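Local coordinates for protein FprA (Mycobacterium tuberculosis, PDB 1LQT) that carries FAD, transfers electrons between NADPH and ferredoxin as a ferredoxin-NADP reductase, and may supply electrons to P450 systems, at residues A[177-180]-A[181-184]; A[228-231]-A[232-235]; A[247-250]-A[251-254]; A[377-380]-A[381-385]. All coordinates share one frame; numbering follows the deposited sequence.

Contact 1: A[177-180]-A[181-184]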
ATOM      1  N   ASP A 177      16.838   1.396   2.810  1.00  9.35           N
ATOM      2  CA  ASP A 177      16.153   1.936   3.972  1.00  9.09           C
ATOM      3  C   ASP A 177      15.230   0.946   4.642  1.00  8.86           C
ATOM      4  O   ASP A 177      14.375   1.338   5.429  1.00  9.22           O
ATOM      5  CB  ASP A 177      15.425   3.242   3.618  1.00  9.62           C
ATOM      6  CG  ASP A 177      14.245   3.068   2.739  1.00  9.32           C
ATOM      7  OD1 ASP A 177      13.872   1.923   2.391  1.00  9.35           O
ATOM      8  OD2 ASP A 177      13.613   4.113   2.399  1.00 10.38           O
ATOM      9  N   ILE A 178      15.438  -0.341   4.414  1.00  9.05           N
ATOM     10  CA  ILE A 178      14.704  -1.379   5.128  1.00  8.98           C
ATOM     11  C   ILE A 178      14.834  -1.170   6.632  1.00  9.08           C
ATOM     12  O   ILE A 178      15.869  -0.708   7.135  1.00  9.37           O
ATOM     13  CB  ILE A 178      15.234  -2.780   4.707  1.00  9.22           C
ATOM     14  CG1 ILE A 178      14.284  -3.892   5.146  1.00  9.44           C
ATOM     15  CG2 ILE A 178      16.667  -2.991   5.213  1.00  9.99           C
ATOM     16  CD1 ILE A 178      14.626  -5.235   4.521  1.00 11.15           C
ATOM     17  N   ALA A 179      13.808  -1.561   7.373  1.00  9.27           N
ATOM     18  CA  ALA A 179      13.852  -1.491   8.815  1.00  9.60           C
ATOM     19  C   ALA A 179      15.029  -2.296   9.365  1.00 10.32           C
ATOM     20  O   ALA A 179      15.249  -3.453   8.980  1.00 10.69           O
ATOM     21  CB  ALA A 179      12.584  -2.062   9.386  1.00 10.37           C
ATOM     22  N   ASP A 180      15.713  -1.740  10.354  1.00 10.74           N
ATOM     23  CA  ASP A 180      16.810  -2.456  10.981  1.00 11.13           C
ATOM     24  C   ASP A 180      16.340  -3.770  11.596  1.00 11.44           C
ATOM     25  O   ASP A 180      17.074  -4.767  11.531  1.00 12.05           O
ATOM     26  CB  ASP A 180      17.487  -1.610  12.043  1.00 11.59           C
ATOM     27  CG  ASP A 180      18.515  -0.665  11.500  1.00 12.39           C
ATOM     28  OD1 ASP A 180      18.924  -0.788  10.332  1.00 15.51           O
ATOM     29  OD2 ASP A 180      19.021   0.177  12.282  1.00 14.39           O
ATOM     30  N   HIS A 181      15.140  -3.832  12.170  1.00 11.76           N
ATOM     31  CA  HIS A 181      14.700  -5.067  12.775  1.00 12.67           C
ATOM     32  C   HIS A 181      14.498  -6.177  11.742  1.00 12.82           C
ATOM     33  O   HIS A 181      14.690  -7.362  12.019  1.00 14.28           O
ATOM     34  CB  HIS A 181      13.455  -4.806  13.658  1.00 13.48           C
ATOM     35  CG  HIS A 181      12.281  -4.131  12.980  1.00 14.21           C
ATOM     36  ND1 HIS A 181      11.645  -3.008  13.495  1.00 16.31           N
ATOM     37  CD2 HIS A 181      11.561  -4.490  11.888  1.00 14.62           C
ATOM     38  CE1 HIS A 181      10.604  -2.694  12.730  1.00 17.08           C
ATOM     39  NE2 HIS A 181      10.532  -3.576  11.752  1.00 16.02           N
ATOM     40  N   ALA A 182      14.097  -5.791  10.533  1.00 12.50           N
ATOM     41  CA  ALA A 182      13.916  -6.753   9.461  1.00 11.98           C
ATOM     42  C   ALA A 182      15.279  -7.205   8.945  1.00 12.78           C
ATOM     43  O   ALA A 182      15.481  -8.387   8.713  1.00 13.10           O
ATOM     44  CB  ALA A 182      13.085  -6.168   8.351  1.00 12.50           C
ATOM     45  N   LEU A 183      16.184  -6.261   8.754  1.00 13.01           N
ATOM     46  CA  LEU A 183      17.513  -6.608   8.291  1.00 14.03           C
ATOM     47  C   LEU A 183      18.109  -7.624   9.270  1.00 13.84           C
ATOM     48  O   LEU A 183      18.713  -8.625   8.856  1.00 15.35           O
ATOM     49  CB  LEU A 183      18.349  -5.319   8.125  1.00 14.52           C
ATOM     50  CG  LEU A 183      19.765  -5.452   7.610  1.00 16.59           C
ATOM     51  CD1 LEU A 183      19.772  -6.042   6.225  1.00 18.27           C
ATOM     52  CD2 LEU A 183      20.346  -4.058   7.615  1.00 17.49           C
ATOM     53  N   GLU A 184      17.947  -7.420  10.576  1.00 14.46           N
ATOM     54  CA  GLU A 184      18.502  -8.332  11.564  1.00 15.55           C
ATOM     55  C   GLU A 184      17.937  -9.742  11.394  1.00 15.01           C
ATOM     56  O   GLU A 184      18.693 -10.734  11.459  1.00 16.94           O
ATOM     57  CB  GLU A 184      18.202  -7.816  12.948  1.00 16.11           C
ATOM     58  CG  GLU A 184      18.989  -6.569  13.306  1.00 22.31           C
ATOM     59  CD  GLU A 184      18.573  -5.951  14.636  1.00 29.49           C
ATOM     60  OE1 GLU A 184      17.419  -6.137  15.070  1.00 32.11           O
ATOM     61  OE2 GLU A 184      19.423  -5.273  15.272  1.00 36.10           O
TER
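Ala179 and His181 meet by a CH-pi contact. The methyl CB of Ala179 lies over one face of the imidazole, 3.7 Å from the ring centroid and 24° off the ring normal. It is displaced toward the NE2-CD2 side of the ring, with CB to NE2 of His181 at 3.5 Å. The ring can reach back over Ala179 because its CG sits between the backbone N and the carbonyl carbon (chi1 55°). NE2 of His181 is hydrogen-bonded to the backbone O of Trp131, and the imidazole also stacks with the Trp131 ring.

The backbone bonds belong to the first turn of helix 180-186, with Ala179 at the N-cap position. Leu183 N donates to Ala179 O at 3.0 Å. Ala182 N makes a weak, bent bond to the same oxygen. Glu184 N bonds Asp180 O at 3.0 Å. This short helix comes soon after helix 170-173, and Ala182 packs on helix 125-132.

The apolar contacts come from Ile178, just before the cap. Its two branches part: CG1 approaches Ala182 CB at 4.1 Å, and CG2 approaches Leu183 CB at 4.1 Å. The Ile178 and Leu183 side chains cross at about a right angle, and both also touch Leu173.

The carboxylates of Asp180 and Glu184 are like charges that do not touch, with OD2 of Asp180 6.2 Å from OE2 of Glu184. Asp180 OD1 forms a salt bridge with Arg439.

Contact 2: A[228-231]-A[232-235]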
ATOM      1  N   ALA A 228       5.599 -27.037 -17.236  1.00 11.52           N
ATOM      2  CA  ALA A 228       4.201 -27.425 -17.210  1.00 11.15           C
ATOM      3  C   ALA A 228       3.281 -26.288 -16.795  1.00 10.81           C
ATOM      4  O   ALA A 228       2.103 -26.319 -17.101  1.00 10.67           O
ATOM      5  CB  ALA A 228       3.980 -28.605 -16.281  1.00 12.20           C
ATOM      6  N   GLU A 229       3.808 -25.299 -16.075  1.00 10.26           N
ATOM      7  CA  GLU A 229       3.009 -24.153 -15.681  1.00 10.37           C
ATOM      8  C   GLU A 229       2.558 -23.330 -16.892  1.00 10.39           C
ATOM      9  O   GLU A 229       1.653 -22.530 -16.789  1.00 10.97           O
ATOM     10  CB  GLU A 229       3.778 -23.250 -14.716  1.00 10.79           C
ATOM     11  CG  GLU A 229       4.144 -23.893 -13.400  1.00 10.82           C
ATOM     12  CD  GLU A 229       2.984 -24.206 -12.494  1.00 10.95           C
ATOM     13  OE1 GLU A 229       1.983 -23.500 -12.557  1.00 10.23           O
ATOM     14  OE2 GLU A 229       3.090 -25.161 -11.697  1.00 13.70           O
ATOM     15  N   LEU A 230       3.229 -23.512 -18.021  1.00  9.83           N
ATOM     16  CA  LEU A 230       2.935 -22.795 -19.230  1.00 10.36           C
ATOM     17  C   LEU A 230       2.191 -23.664 -20.234  1.00  9.74           C
ATOM     18  O   LEU A 230       1.853 -23.183 -21.318  1.00  9.85           O
ATOM     19  CB  LEU A 230       4.199 -22.204 -19.842  1.00 10.89           C
ATOM     20  CG  LEU A 230       4.837 -21.139 -18.944  1.00 14.01           C
ATOM     21  CD1 LEU A 230       6.163 -20.708 -19.436  1.00 15.90           C
ATOM     22  CD2 LEU A 230       3.945 -19.916 -18.838  1.00 17.68           C
ATOM     23  N   ASP A 231       1.886 -24.918 -19.922  1.00  9.62           N
ATOM     24  CA  ASP A 231       1.105 -25.723 -20.861  1.00  9.68           C
ATOM     25  C   ASP A 231      -0.288 -25.145 -20.937  1.00  9.64           C
ATOM     26  O   ASP A 231      -0.910 -24.809 -19.926  1.00 10.99           O
ATOM     27  CB  ASP A 231       1.031 -27.174 -20.373  1.00  9.49           C
ATOM     28  CG  ASP A 231       0.308 -28.103 -21.310  1.00  9.29           C
ATOM     29  OD1 ASP A 231       0.243 -27.794 -22.535  1.00  9.95           O
ATOM     30  OD2 ASP A 231      -0.195 -29.133 -20.831  1.00  9.78           O
ATOM     31  N   GLY A 232      -0.773 -24.963 -22.154  1.00 10.42           N
ATOM     32  CA  GLY A 232      -2.077 -24.374 -22.383  1.00 10.65           C
ATOM     33  C   GLY A 232      -2.072 -22.859 -22.342  1.00 10.74           C
ATOM     34  O   GLY A 232      -3.136 -22.263 -22.466  1.00 12.03           O
ATOM     35  N   ILE A 233      -0.900 -22.263 -22.154  1.00 10.53           N
ATOM     36  CA  ILE A 233      -0.726 -20.803 -22.056  1.00 10.88           C
ATOM     37  C   ILE A 233      -0.111 -20.385 -23.374  1.00 10.93           C
ATOM     38  O   ILE A 233       1.054 -20.684 -23.611  1.00 11.94           O
ATOM     39  CB  ILE A 233       0.156 -20.440 -20.853  1.00 11.61           C
ATOM     40  CG1 ILE A 233      -0.380 -21.087 -19.559  1.00 12.70           C
ATOM     41  CG2 ILE A 233       0.252 -18.932 -20.698  1.00 12.49           C
ATOM     42  CD1 ILE A 233      -1.835 -20.839 -19.283  1.00 13.35           C
ATOM     43  N   THR A 234      -0.866 -19.685 -24.208  1.00 11.43           N
ATOM     44  CA  THR A 234      -0.425 -19.371 -25.549  1.00 11.73           C
ATOM     45  C   THR A 234      -0.140 -17.907 -25.721  1.00 12.17           C
ATOM     46  O   THR A 234      -0.711 -17.042 -25.051  1.00 12.16           O
ATOM     47  CB  THR A 234      -1.426 -19.871 -26.635  1.00 12.85           C
ATOM     48  OG1 THR A 234      -2.590 -19.018 -26.673  1.00 13.54           O
ATOM     49  CG2 THR A 234      -1.882 -21.296 -26.407  1.00 12.54           C
ATOM     50  N   ASP A 235       0.780 -17.630 -26.622  1.00 13.27           N
ATOM     51  CA  ASP A 235       1.092 -16.263 -26.935  1.00 14.32           C
ATOM     52  C   ASP A 235      -0.124 -15.557 -27.520  1.00 14.49           C
ATOM     53  O   ASP A 235      -0.315 -14.380 -27.227  1.00 14.96           O
ATOM     54  CB  ASP A 235       2.250 -16.189 -27.908  1.00 15.21           C
ATOM     55  CG  ASP A 235       3.598 -16.556 -27.278  1.00 19.20           C
ATOM     56  OD1 ASP A 235       3.704 -16.738 -26.023  1.00 19.50           O
ATOM     57  OD2 ASP A 235       4.627 -16.649 -28.008  1.00 23.33           O
TER
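A type II beta turn from Leu230 to Ile233 leads the chain from a short 3-10 segment toward helix 235-241. Ile233 N closes it by donating to Leu230 O at 3.0 Å, with an N-H...O angle of 150°. The donor stands above the carbonyl plane.

Gly232 holds the third position of the turn, with phi 83°. This positive phi would jam any side chain against Asp231 O, and glycine has none.

The side chain of Ile233 folds back over the turn. Its CG1 lies anti to the carbonyl carbon (chi1 -53°), which brings CG1 to 3.5 Å from Leu230 O and 3.7 Å from Glu229 O. The other branch, CG2, meets Leu230 CD2 at 4.3 Å. This contact lies near the surface, with Leu230 tucked against Arg253 of helix 243-256. Ile233 also rests on Pro202 and Leu203.

Glu229 OE1 is held by the backbone N of Phe271. Past the turn, the Thr234 side chain caps a backbone N in the first turn of helix 235-241, and its OG1 also hydrogen-bonds OD2 of Asp237. Glycine is common at the third position of type II turns, where phi is positive; this one lies within the loop between strand 221-224 and helix 235-241.

Contact 3: A[247-250]-A[251-254]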
ATOM      1  N   GLN A 247       3.959  -9.290 -22.696  1.00 14.20           N
ATOM      2  CA  GLN A 247       5.328  -9.131 -22.244  1.00 13.69           C
ATOM      3  C   GLN A 247       5.614 -10.028 -21.045  1.00 12.79           C
ATOM      4  O   GLN A 247       6.679 -10.619 -20.943  1.00 13.16           O
ATOM      5  CB  GLN A 247       5.669  -7.661 -21.952  1.00 14.43           C
ATOM      6  CG  GLN A 247       5.534  -6.753 -23.154  1.00 17.13           C
ATOM      7  CD  GLN A 247       6.391  -7.194 -24.313  1.00 21.67           C
ATOM      8  OE1 GLN A 247       7.568  -7.508 -24.140  1.00 24.13           O
ATOM      9  NE2 GLN A 247       5.810  -7.198 -25.510  1.00 25.75           N
ATOM     10  N   ASN A 248       4.667 -10.114 -20.128  1.00 12.38           N
ATOM     11  CA  ASN A 248       4.837 -10.957 -18.962  1.00 11.69           C
ATOM     12  C   ASN A 248       5.104 -12.404 -19.380  1.00 11.32           C
ATOM     13  O   ASN A 248       5.967 -13.055 -18.804  1.00 11.75           O
ATOM     14  CB  ASN A 248       3.589 -10.961 -18.096  1.00 10.96           C
ATOM     15  CG  ASN A 248       3.399  -9.732 -17.257  1.00 10.95           C
ATOM     16  OD1 ASN A 248       4.237  -8.833 -17.207  1.00 11.20           O
ATOM     17  ND2 ASN A 248       2.268  -9.708 -16.568  1.00 11.14           N
ATOM     18  N   ILE A 249       4.321 -12.917 -20.325  1.00 12.11           N
ATOM     19  CA  ILE A 249       4.454 -14.321 -20.681  1.00 12.48           C
ATOM     20  C   ILE A 249       5.815 -14.554 -21.337  1.00 12.16           C
ATOM     21  O   ILE A 249       6.433 -15.585 -21.108  1.00 12.83           O
ATOM     22  CB  ILE A 249       3.269 -14.786 -21.540  1.00 12.74           C
ATOM     23  CG1 ILE A 249       1.960 -14.724 -20.756  1.00 15.01           C
ATOM     24  CG2 ILE A 249       3.481 -16.199 -22.083  1.00 13.83           C
ATOM     25  CD1 ILE A 249       1.970 -15.326 -19.383  1.00 16.67           C
ATOM     26  N   LYS A 250       6.311 -13.595 -22.117  1.00 12.90           N
ATOM     27  CA  LYS A 250       7.652 -13.741 -22.692  1.00 13.79           C
ATOM     28  C   LYS A 250       8.691 -13.895 -21.585  1.00 13.11           C
ATOM     29  O   LYS A 250       9.589 -14.720 -21.647  1.00 12.59           O
ATOM     30  CB  LYS A 250       7.993 -12.531 -23.573  1.00 15.97           C
ATOM     31  CG  LYS A 250       7.230 -12.457 -24.878  1.00 21.30           C
ATOM     32  CD  LYS A 250       7.497 -11.135 -25.619  1.00 27.97           C
ATOM     33  CE  LYS A 250       6.602 -10.951 -26.862  1.00 31.45           C
ATOM     34  NZ  LYS A 250       6.911  -9.654 -27.579  1.00 34.50           N
ATOM     35  N   VAL A 251       8.551 -13.090 -20.543  1.00 12.50           N
ATOM     36  CA  VAL A 251       9.472 -13.145 -19.417  1.00 12.37           C
ATOM     37  C   VAL A 251       9.359 -14.478 -18.666  1.00 11.50           C
ATOM     38  O   VAL A 251      10.357 -15.111 -18.344  1.00 11.70           O
ATOM     39  CB  VAL A 251       9.257 -11.955 -18.495  1.00 12.16           C
ATOM     40  CG1 VAL A 251      10.053 -12.110 -17.223  1.00 12.96           C
ATOM     41  CG2 VAL A 251       9.621 -10.653 -19.218  1.00 13.92           C
ATOM     42  N   LEU A 252       8.132 -14.928 -18.433  1.00 11.30           N
ATOM     43  CA  LEU A 252       7.937 -16.192 -17.746  1.00 11.02           C
ATOM     44  C   LEU A 252       8.507 -17.366 -18.551  1.00 11.19           C
ATOM     45  O   LEU A 252       9.080 -18.270 -17.982  1.00 11.78           O
ATOM     46  CB  LEU A 252       6.459 -16.433 -17.435  1.00 11.85           C
ATOM     47  CG  LEU A 252       5.812 -15.438 -16.474  1.00 12.53           C
ATOM     48  CD1 LEU A 252       4.373 -15.852 -16.277  1.00 15.29           C
ATOM     49  CD2 LEU A 252       6.521 -15.318 -15.128  1.00 14.52           C
ATOM     50  N   ARG A 253       8.295 -17.358 -19.867  1.00 11.97           N
ATOM     51  CA  ARG A 253       8.883 -18.396 -20.697  1.00 11.88           C
ATOM     52  C   ARG A 253      10.403 -18.395 -20.552  1.00 12.53           C
ATOM     53  O   ARG A 253      11.029 -19.460 -20.512  1.00 13.04           O
ATOM     54  CB  ARG A 253       8.512 -18.215 -22.167  1.00 12.90           C
ATOM     55  CG  ARG A 253       7.041 -18.414 -22.516  1.00 12.61           C
ATOM     56  CD  ARG A 253       6.824 -18.567 -24.003  1.00 13.52           C
ATOM     57  NE  ARG A 253       5.431 -18.483 -24.398  1.00 13.96           N
ATOM     58  CZ  ARG A 253       4.548 -19.444 -24.222  1.00 12.83           C
ATOM     59  NH1 ARG A 253       4.911 -20.572 -23.648  1.00 13.66           N
ATOM     60  NH2 ARG A 253       3.304 -19.265 -24.647  1.00 15.45           N
ATOM     61  N   GLY A 254      11.003 -17.208 -20.506  1.00 12.44           N
ATOM     62  CA  GLY A 254      12.435 -17.127 -20.334  1.00 12.50           C
ATOM     63  C   GLY A 254      12.878 -17.799 -19.047  1.00 12.96           C
ATOM     64  O   GLY A 254      13.867 -18.511 -19.015  1.00 13.35           O
TER
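Ile249 lays its CG2 methyl over one face of the Arg253 guanidinium, one helical turn further on. CG2 is 3.8 Å from NE and 4.0 Å from NH2 of Arg253. The arginine chain, extended from CG to NE, carries the guanidinium back under this methyl, and the two side chains cross obliquely. NH2 of Arg253 forms a salt bridge with Asp235 OD1 and a hydrogen bond with Ile233 O, which fix the guanidinium in place.

The other branch of Ile249 serves a different neighbour. With CG1 beside the backbone N (chi1 -65°), CD1 reaches CD1 of Leu252 at 4.0 Å.

Regular i to i+4 bonds hold the backbone. Leu252 N meets Asn248 O at 2.9 Å. Arg253 N bonds Ile249 O at 2.9 Å with an N-H...O angle of 168°. Val251 N and Gly254 N bond Gln247 O and Lys250 O in the same way. Val251 CG2 packs on Gln247 O at 3.4 Å.

Asn248 is buried, and its amide is satisfied by Thr209 OG1 and Phe207 O. Helix 243-256 thus packs by Asn248 and Val251 against helix 209-214, by Ile249 against helix 235-241, and by Leu252 on Ile225, just past strand 221-224.

Contact 4: A[377-380]-A[381-385]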
ATOM      1  N   ASP A 377     -10.410  14.452 -10.555  1.00 13.74           N
ATOM      2  CA  ASP A 377     -11.834  14.281 -10.773  1.00 15.10           C
ATOM      3  C   ASP A 377     -12.632  14.594  -9.527  1.00 14.95           C
ATOM      4  O   ASP A 377     -13.644  15.319  -9.591  1.00 15.78           O
ATOM      5  CB  ASP A 377     -12.123  12.867 -11.276  1.00 16.60           C
ATOM      6  CG  ASP A 377     -11.670  12.657 -12.707  1.00 19.84           C
ATOM      7  OD1 ASP A 377     -11.444  13.639 -13.440  1.00 21.72           O
ATOM      8  OD2 ASP A 377     -11.508  11.527 -13.169  1.00 24.66           O
ATOM      9  N   THR A 378     -12.199  14.048  -8.400  1.00 13.95           N
ATOM     10  CA  THR A 378     -12.866  14.349  -7.147  1.00 12.90           C
ATOM     11  C   THR A 378     -12.839  15.872  -6.858  1.00 11.31           C
ATOM     12  O   THR A 378     -13.855  16.460  -6.442  1.00 11.58           O
ATOM     13  CB  THR A 378     -12.215  13.597  -5.970  1.00 13.02           C
ATOM     14  OG1 THR A 378     -12.492  12.197  -6.030  1.00 14.61           O
ATOM     15  CG2 THR A 378     -12.828  14.052  -4.702  1.00 14.57           C
ATOM     16  N   VAL A 379     -11.669  16.475  -7.038  1.00 11.29           N
ATOM     17  CA  VAL A 379     -11.513  17.899  -6.730  1.00 10.97           C
ATOM     18  C   VAL A 379     -12.377  18.772  -7.622  1.00 11.42           C
ATOM     19  O   VAL A 379     -12.988  19.717  -7.152  1.00 11.53           O
ATOM     20  CB  VAL A 379     -10.025  18.300  -6.766  1.00 11.18           C
ATOM     21  CG1 VAL A 379      -9.875  19.792  -6.818  1.00 11.22           C
ATOM     22  CG2 VAL A 379      -9.292  17.712  -5.555  1.00 11.72           C
ATOM     23  N   ASP A 380     -12.508  18.390  -8.894  1.00 12.57           N
ATOM     24  CA  ASP A 380     -13.370  19.148  -9.775  1.00 13.63           C
ATOM     25  C   ASP A 380     -14.803  19.130  -9.238  1.00 14.32           C
ATOM     26  O   ASP A 380     -15.493  20.145  -9.217  1.00 15.08           O
ATOM     27  CB  ASP A 380     -13.377  18.550 -11.166  1.00 14.45           C
ATOM     28  CG  ASP A 380     -12.094  18.780 -11.944  1.00 16.60           C
ATOM     29  OD1 ASP A 380     -11.256  19.631 -11.584  1.00 17.11           O
ATOM     30  OD2 ASP A 380     -11.889  18.132 -13.003  1.00 18.64           O
ATOM     31  N   THR A 381     -15.280  17.958  -8.840  1.00 14.57           N
ATOM     32  CA  THR A 381     -16.626  17.841  -8.260  1.00 14.39           C
ATOM     33  C   THR A 381     -16.786  18.692  -7.002  1.00 12.92           C
ATOM     34  O   THR A 381     -17.772  19.413  -6.835  1.00 13.01           O
ATOM     35  CB  THR A 381     -16.918  16.367  -7.901  1.00 15.24           C
ATOM     36  OG1 THR A 381     -16.832  15.541  -9.064  1.00 20.34           O
ATOM     37  CG2 THR A 381     -18.319  16.203  -7.361  1.00 15.76           C
ATOM     38  N   LEU A 382     -15.812  18.578  -6.099  1.00 11.56           N
ATOM     39  CA  LEU A 382     -15.795  19.334  -4.868  1.00 11.24           C
ATOM     40  C   LEU A 382     -15.893  20.835  -5.136  1.00 11.76           C
ATOM     41  O   LEU A 382     -16.691  21.548  -4.503  1.00 12.36           O
ATOM     42  CB  LEU A 382     -14.503  18.976  -4.119  1.00 10.81           C
ATOM     43  CG  LEU A 382     -14.193  19.646  -2.796  1.00 11.29           C
ATOM     44  CD1 LEU A 382     -13.144  18.840  -2.065  1.00 11.77           C
ATOM     45  CD2 LEU A 382     -13.721  21.054  -2.958  1.00 11.40           C
ATOM     46  N   ILE A 383     -15.090  21.322  -6.066  1.00 11.86           N
ATOM     47  CA  ILE A 383     -15.031  22.753  -6.337  1.00 12.43           C
ATOM     48  C   ILE A 383     -16.338  23.224  -6.973  1.00 13.02           C
ATOM     49  O   ILE A 383     -16.848  24.289  -6.635  1.00 14.34           O
ATOM     50  CB  ILE A 383     -13.825  23.089  -7.211  1.00 12.62           C
ATOM     51  CG1 ILE A 383     -12.563  22.913  -6.360  1.00 13.14           C
ATOM     52  CG2 ILE A 383     -13.898  24.517  -7.763  1.00 13.17           C
ATOM     53  CD1 ILE A 383     -11.298  23.195  -7.031  1.00 14.91           C
ATOM     54  N   LYS A 384     -16.892  22.429  -7.883  1.00 13.33           N
ATOM     55  CA  LYS A 384     -18.202  22.765  -8.448  1.00 14.00           C
ATOM     56  C   LYS A 384     -19.242  22.893  -7.343  1.00 14.22           C
ATOM     57  O   LYS A 384     -20.052  23.830  -7.345  1.00 15.37           O
ATOM     58  CB  LYS A 384     -18.610  21.712  -9.475  1.00 14.76           C
ATOM     59  CG  LYS A 384     -20.062  21.826 -10.002  1.00 17.35           C
ATOM     60  CD  LYS A 384     -20.295  20.817 -11.143  1.00 23.86           C
ATOM     61  CE  LYS A 384     -21.768  20.704 -11.609  1.00 27.39           C
ATOM     62  NZ  LYS A 384     -21.890  19.644 -12.669  1.00 31.34           N
ATOM     63  N   ASN A 385     -19.233  21.948  -6.397  1.00 14.09           N
ATOM     64  CA  ASN A 385     -20.210  21.966  -5.320  1.00 13.91           C
ATOM     65  C   ASN A 385     -20.033  23.154  -4.398  1.00 14.39           C
ATOM     66  O   ASN A 385     -21.004  23.757  -3.979  1.00 16.28           O
ATOM     67  CB  ASN A 385     -20.162  20.650  -4.525  1.00 14.28           C
ATOM     68  CG  ASN A 385     -20.702  19.472  -5.288  1.00 15.12           C
ATOM     69  OD1 ASN A 385     -20.367  18.305  -4.949  1.00 16.97           O
ATOM     70  ND2 ASN A 385     -21.528  19.717  -6.271  1.00 17.16           N
TER
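Thr381 and Asp377 share one helical turn, and Asp377 O is the acceptor between them. Thr381 N donates to it at 3.2 Å, with an N-H...O angle of 168°. Thr381 OG1 is hydrogen-bonded to Gly345 O. It also lies 3.2 Å from Asp377 O, because it stands beside its own backbone N (chi1 -59°).

The other carbonyls each take the amide four residues on. Leu382 N bonds Thr378 O at 2.9 Å. Ile383 N bonds Val379 O at 2.9 Å, and Lys384 N bonds Asp380 O at 3.0 Å. Beyond them, Asn385 N bonds Thr381 O.

The polar side chains turn to partners elsewhere. Thr378 is buried, and its OG1 is gripped twice, by Lys361 NZ and by Val356 O. Asp377 OD2 makes a salt bridge with Lys373 NZ, and Asp380 OD1 is hydrogen-bonded to Gln376 NE2.

The apolar contact is between Val379 CG1 and Ile383 CD1, at 3.7 Å. In this segment Val379 and Ile383 face helix 13-28, whereas Leu382 packs on strands 99-102 and 354-356 of the FAD-side sheet. Thr378 lies about 11 Å from the FAD, measured from its side chain, so it is not a direct cofactor contact. Val356 O can only accept, and Lys361 NZ can donate. The Thr378 hydroxyl therefore probably uses both its proton and a lone pair, which would fix its rotation and tie the helix to strand 354-356.

Along the chain the contacts come in series, from contact 1 to contact 4. Contacts 2 and 3 are neighbours, with centres 11 Å apart, and they touch: Arg253 on helix 243-256 reaches Ile233 O and Asp235 OD1 beyond the turn. Both lie beside the parallel sheet that includes strands 221-224 and 149-153, on the NADP side of the enzyme. Contact 4 is on helix 370-391, which packs on the FAD-side sheet. Its centre is about 42 Å from those of contacts 1 and 3 and about 47 Å from that of contact 2. Contact 1 stands apart, on the opposite side of the chain's centre from contact 4. Its centre is about 38 Å from that of contact 2 and 32 Å from that of contact 3.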